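Local coordinates for lectin (Pleurotus ostreatus, PDB 6T0Q), which binds calcium and N-acetylgalactosamine, and probably recognises galactose-bearing glycans, through two tandem carbohydrate-binding domains, at residues 188-200 with 342-353. Residues are numbered along the deposited sequence; the frame is centred on the assembly and turned at random.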
loop_
_atom_site.group_PDB
_atom_site.type_symbol
_atom_site.label_atom_id
_atom_site.label_comp_id
_atom_site.label_asym_id
_atom_site.label_seq_id
_atom_site.Cartn_x
_atom_site.Cartn_y
_atom_site.Cartn_z
ATOM N N VAL A 188 26.734 29.551 -0.478
ATOM C CA VAL A 188 26.987 28.376 0.347
ATOM C C VAL A 188 25.872 27.367 0.107
ATOM O O VAL A 188 24.708 27.732 -0.112
ATOM C CB VAL A 188 27.103 28.747 1.838
ATOM C CG1 VAL A 188 28.086 29.911 2.038
ATOM C CG2 VAL A 188 25.757 29.081 2.418
ATOM N N LEU A 189 26.230 26.095 0.106
ATOM C CA LEU A 189 25.236 25.059 -0.097
ATOM C C LEU A 189 24.404 24.900 1.174
ATOM O O LEU A 189 24.954 24.927 2.275
ATOM C CB LEU A 189 25.927 23.743 -0.455
ATOM C CG LEU A 189 26.729 23.738 -1.763
ATOM C CD1 LEU A 189 27.548 22.452 -1.919
ATOM C CD2 LEU A 189 25.798 23.924 -2.966
ATOM N N PRO A 190 23.088 24.759 1.061
ATOM C CA PRO A 190 22.270 24.467 2.243
ATOM C C PRO A 190 22.498 23.035 2.690
ATOM O O PRO A 190 23.085 22.237 1.942
ATOM C CB PRO A 190 20.837 24.655 1.726
ATOM C CG PRO A 190 20.931 24.199 0.305
ATOM C CD PRO A 190 22.301 24.669 -0.182
ATOM N N PRO A 191 22.034 22.658 3.881
ATOM C CA PRO A 191 22.050 21.236 4.247
ATOM C C PRO A 191 21.182 20.434 3.288
ATOM O O PRO A 191 20.221 20.954 2.717
ATOM C CB PRO A 191 21.470 21.228 5.672
ATOM C CG PRO A 191 20.659 22.490 5.756
ATOM C CD PRO A 191 21.433 23.494 4.940
ATOM N N VAL A 192 21.532 19.153 3.101
ATOM C CA VAL A 192 20.768 18.317 2.172
ATOM C C VAL A 192 19.299 18.257 2.586
ATOM O O VAL A 192 18.398 18.364 1.743
ATOM C CB VAL A 192 21.385 16.908 2.059
ATOM C CG1 VAL A 192 21.550 16.234 3.456
ATOM C CG2 VAL A 192 20.538 16.051 1.142
ATOM N N LEU A 193 19.039 18.110 3.884
ATOM C CA LEU A 193 17.712 18.102 4.489
ATOM C C LEU A 193 17.817 18.760 5.855
ATOM O O LEU A 193 18.885 18.725 6.479
ATOM C CB LEU A 193 17.154 16.676 4.667
ATOM C CG LEU A 193 16.767 15.918 3.395
ATOM C CD1 LEU A 193 16.490 14.445 3.723
ATOM C CD2 LEU A 193 15.543 16.571 2.754
ATOM N N PRO A 194 16.733 19.354 6.353
ATOM C CA PRO A 194 16.766 19.895 7.717
ATOM C C PRO A 194 16.619 18.777 8.737
ATOM O O PRO A 194 15.925 17.784 8.498
ATOM C CB PRO A 194 15.554 20.836 7.751
ATOM C CG PRO A 194 14.567 20.153 6.837
ATOM C CD PRO A 194 15.436 19.601 5.696
ATOM N N LEU A 195 17.302 18.932 9.872
ATOM C CA LEU A 195 16.932 18.179 11.068
ATOM C C LEU A 195 15.978 18.970 11.950
ATOM O O LEU A 195 15.182 18.377 12.691
ATOM C CB LEU A 195 18.177 17.784 11.864
ATOM C CG LEU A 195 19.019 16.701 11.193
ATOM C CD1 LEU A 195 20.242 16.411 12.036
ATOM C CD2 LEU A 195 18.179 15.429 10.942
ATOM N N ARG A 196 16.046 20.297 11.884
ATOM C CA ARG A 196 14.974 21.128 12.399
ATOM C C ARG A 196 13.644 20.634 11.844
ATOM O O ARG A 196 13.516 20.391 10.641
ATOM C CB ARG A 196 15.221 22.583 11.996
ATOM C CG ARG A 196 14.132 23.549 12.429
ATOM C CD ARG A 196 14.423 24.953 11.894
ATOM N NE ARG A 196 15.770 25.411 12.225
ATOM C CZ ARG A 196 16.041 26.302 13.174
ATOM N NH1 ARG A 196 15.049 26.821 13.891
ATOM N NH2 ARG A 196 17.298 26.669 13.413
ATOM N N GLY A 197 12.664 20.446 12.727
ATOM C CA GLY A 197 11.410 19.823 12.347
ATOM C C GLY A 197 11.341 18.332 12.617
ATOM O O GLY A 197 10.247 17.758 12.560
ATOM N N SER A 198 12.467 17.689 12.911
ATOM C CA SER A 198 12.493 16.281 13.282
ATOM C C SER A 198 12.747 16.144 14.780
ATOM O O SER A 198 13.065 17.115 15.474
ATOM C CB SER A 198 13.562 15.526 12.482
ATOM O OG SER A 198 13.323 15.660 11.095
ATOM N N ASN A 199 12.586 14.918 15.282
ATOM C CA ASN A 199 12.731 14.641 16.707
ATOM C C ASN A 199 13.703 13.498 16.943
ATOM O O ASN A 199 13.738 12.528 16.180
ATOM C CB ASN A 199 11.394 14.242 17.365
ATOM C CG ASN A 199 10.306 15.239 17.113
ATOM O OD1 ASN A 199 10.202 16.241 17.810
ATOM N ND2 ASN A 199 9.487 14.978 16.096
ATOM N N TRP A 200 14.463 13.601 18.027
ATOM C CA TRP A 200 15.113 12.422 18.567
ATOM C C TRP A 200 14.048 11.517 19.175
ATOM O O TRP A 200 13.231 11.972 19.984
ATOM C CB TRP A 200 16.136 12.812 19.629
ATOM C CG TRP A 200 17.269 13.680 19.149
ATOM C CD1 TRP A 200 17.327 15.046 19.173
ATOM C CD2 TRP A 200 18.519 13.233 18.613
ATOM N NE1 TRP A 200 18.541 15.476 18.681
ATOM C CE2 TRP A 200 19.290 14.381 18.334
ATOM C CE3 TRP A 200 19.065 11.971 18.352
ATOM C CZ2 TRP A 200 20.580 14.308 17.803
ATOM C CZ3 TRP A 200 20.349 11.900 17.824
ATOM C CH2 TRP A 200 21.090 13.065 17.557
ATOM N N ALA A 342 19.429 19.637 24.399
ATOM C CA ALA A 342 20.509 18.969 25.108
ATOM C C ALA A 342 20.202 17.473 25.223
ATOM O O ALA A 342 19.035 17.073 25.272
ATOM C CB ALA A 342 20.674 19.582 26.503
ATOM N N PRO A 343 21.231 16.618 25.276
ATOM C CA PRO A 343 22.651 16.980 25.295
ATOM C C PRO A 343 23.261 17.164 23.911
ATOM O O PRO A 343 24.384 17.641 23.838
ATOM C CB PRO A 343 23.298 15.783 26.005
ATOM C CG PRO A 343 22.442 14.626 25.556
ATOM C CD PRO A 343 21.032 15.176 25.531
ATOM N N TRP A 344 22.539 16.818 22.837
ATOM C CA TRP A 344 23.157 16.853 21.512
ATOM C C TRP A 344 23.231 18.264 20.936
ATOM O O TRP A 344 24.162 18.566 20.181
ATOM C CB TRP A 344 22.403 15.924 20.565
ATOM C CG TRP A 344 22.226 14.565 21.192
ATOM C CD1 TRP A 344 23.199 13.631 21.407
ATOM C CD2 TRP A 344 21.015 14.015 21.724
ATOM N NE1 TRP A 344 22.665 12.523 22.026
ATOM C CE2 TRP A 344 21.326 12.730 22.229
ATOM C CE3 TRP A 344 19.696 14.477 21.817
ATOM C CZ2 TRP A 344 20.365 11.902 22.817
ATOM C CZ3 TRP A 344 18.736 13.646 22.393
ATOM C CH2 TRP A 344 19.077 12.371 22.882
ATOM N N GLY A 345 22.282 19.133 21.263
ATOM C CA GLY A 345 22.374 20.487 20.740
ATOM C C GLY A 345 22.001 20.578 19.264
ATOM O O GLY A 345 21.497 19.637 18.647
ATOM N N ALA A 346 22.280 21.748 18.693
ATOM C CA ALA A 346 21.885 22.053 17.322
ATOM C C ALA A 346 23.044 22.025 16.332
ATOM O O ALA A 346 22.840 22.360 15.159
ATOM C CB ALA A 346 21.197 23.428 17.270
ATOM N N GLY A 347 24.252 21.650 16.767
ATOM C CA GLY A 347 25.444 21.736 15.934
ATOM C C GLY A 347 25.722 20.584 14.982
ATOM O O GLY A 347 26.810 20.544 14.400
ATOM N N MET A 348 24.791 19.650 14.795
ATOM C CA MET A 348 24.997 18.522 13.877
ATOM C C MET A 348 25.618 18.956 12.546
ATOM O O MET A 348 25.116 19.860 11.873
ATOM C CB MET A 348 23.661 17.824 13.601
ATOM C CG MET A 348 23.803 16.510 12.813
ATOM S SD MET A 348 24.391 15.156 13.861
ATOM C CE MET A 348 22.959 14.942 14.944
ATOM N N VAL A 349 26.699 18.293 12.159
ATOM C CA VAL A 349 27.255 18.488 10.822
ATOM C C VAL A 349 26.394 17.718 9.820
ATOM O O VAL A 349 26.305 16.488 9.876
ATOM C CB VAL A 349 28.717 18.030 10.756
ATOM C CG1 VAL A 349 29.236 18.171 9.322
ATOM C CG2 VAL A 349 29.584 18.835 11.744
ATOM N N ILE A 350 25.767 18.441 8.898
ATOM C CA ILE A 350 24.868 17.862 7.899
ATOM C C ILE A 350 25.530 17.964 6.529
ATOM O O ILE A 350 26.064 19.033 6.197
ATOM C CB ILE A 350 23.512 18.584 7.897
ATOM C CG1 ILE A 350 22.838 18.469 9.276
ATOM C CG2 ILE A 350 22.616 18.030 6.781
ATOM C CD1 ILE A 350 21.640 19.405 9.471
ATOM N N PRO A 351 25.502 16.914 5.701
ATOM C CA PRO A 351 26.067 17.025 4.348
ATOM C C PRO A 351 25.388 18.122 3.542
ATOM O O PRO A 351 24.190 18.368 3.674
ATOM C CB PRO A 351 25.804 15.643 3.735
ATOM C CG PRO A 351 25.672 14.719 4.922
ATOM C CD PRO A 351 24.978 15.563 5.969
ATOM N N SER A 352 26.181 18.784 2.703
ATOM C CA SER A 352 25.657 19.809 1.811
ATOM C C SER A 352 24.731 19.206 0.765
ATOM O O SER A 352 24.952 18.092 0.281
ATOM C CB SER A 352 26.810 20.533 1.111
ATOM O OG SER A 352 27.671 21.120 2.064
ATOM N N ALA A 353 23.697 19.956 0.401
ATOM C CA ALA A 353 22.787 19.535 -0.659
ATOM C C ALA A 353 23.494 19.496 -2.013
ATOM O O ALA A 353 24.425 20.271 -2.259
ATOM C CB ALA A 353 21.586 20.474 -0.725
ATOM O OXT ALA A 353 23.140 18.713 -2.895
HETATM O O HOH W 1 26.254 22.839 3.605
HETATM O O HOH W 2 19.503 18.051 19.567
#
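P190 and A353 meet where the link between the two calcium-binding beta-rich domains is joined by the C-terminal tail, which runs antiparallel to it. P191 and S352 form a single antiparallel bridge, a non-hydrogen-bonded pair flanked by two backbone bonds. A353 N donates to P190 O, and V192 N to P351 O, both at 2.8 Å; the first is the straighter (169°). S352 CA also brings its hydrogen to P190 O, so this oxygen is approached twice. Beside the bridge, a water spans L189 O and S352 OG, while L189 CD1 lies against S352 CB.

Beyond the bridge the contact turns apolar. The CG2 branch of I350 meets P191 CB at 3.6 Å and also touches V192 CG1; its other arm reaches L195 CG through CD1. L195 CD1 rests against M348 CG at 3.6 Å, the two side chains crossing at about a right angle. M348 leaves with CG opposite the backbone N (chi1 -172°) and then bends twice, which carries CE obliquely to W200 CH2, 3.7 Å away.

At the far end the indoles of W200 and W344 form an offset face-to-face stack, the five-membered ring of W200 over the six-membered ring of W344, with centroids 4.1 Å apart and the planes tilted by 27°. P343 CD lies over the opposite face of W344. A water accepts from W200 NE1 and donates to G345 O, linking the W200 indole to the backbone just after W344, while W344 NE1 hydrogen-bonds to D239 OD2, D239 being a ligand of the second calcium.

L195, M348 and I350 pack on strand 229-239, and W200 on strand 287-296. At the opposite end of the contact, P190 and A353 touch A100 of strand 98-104, so the paired segments reach from one domain to the other.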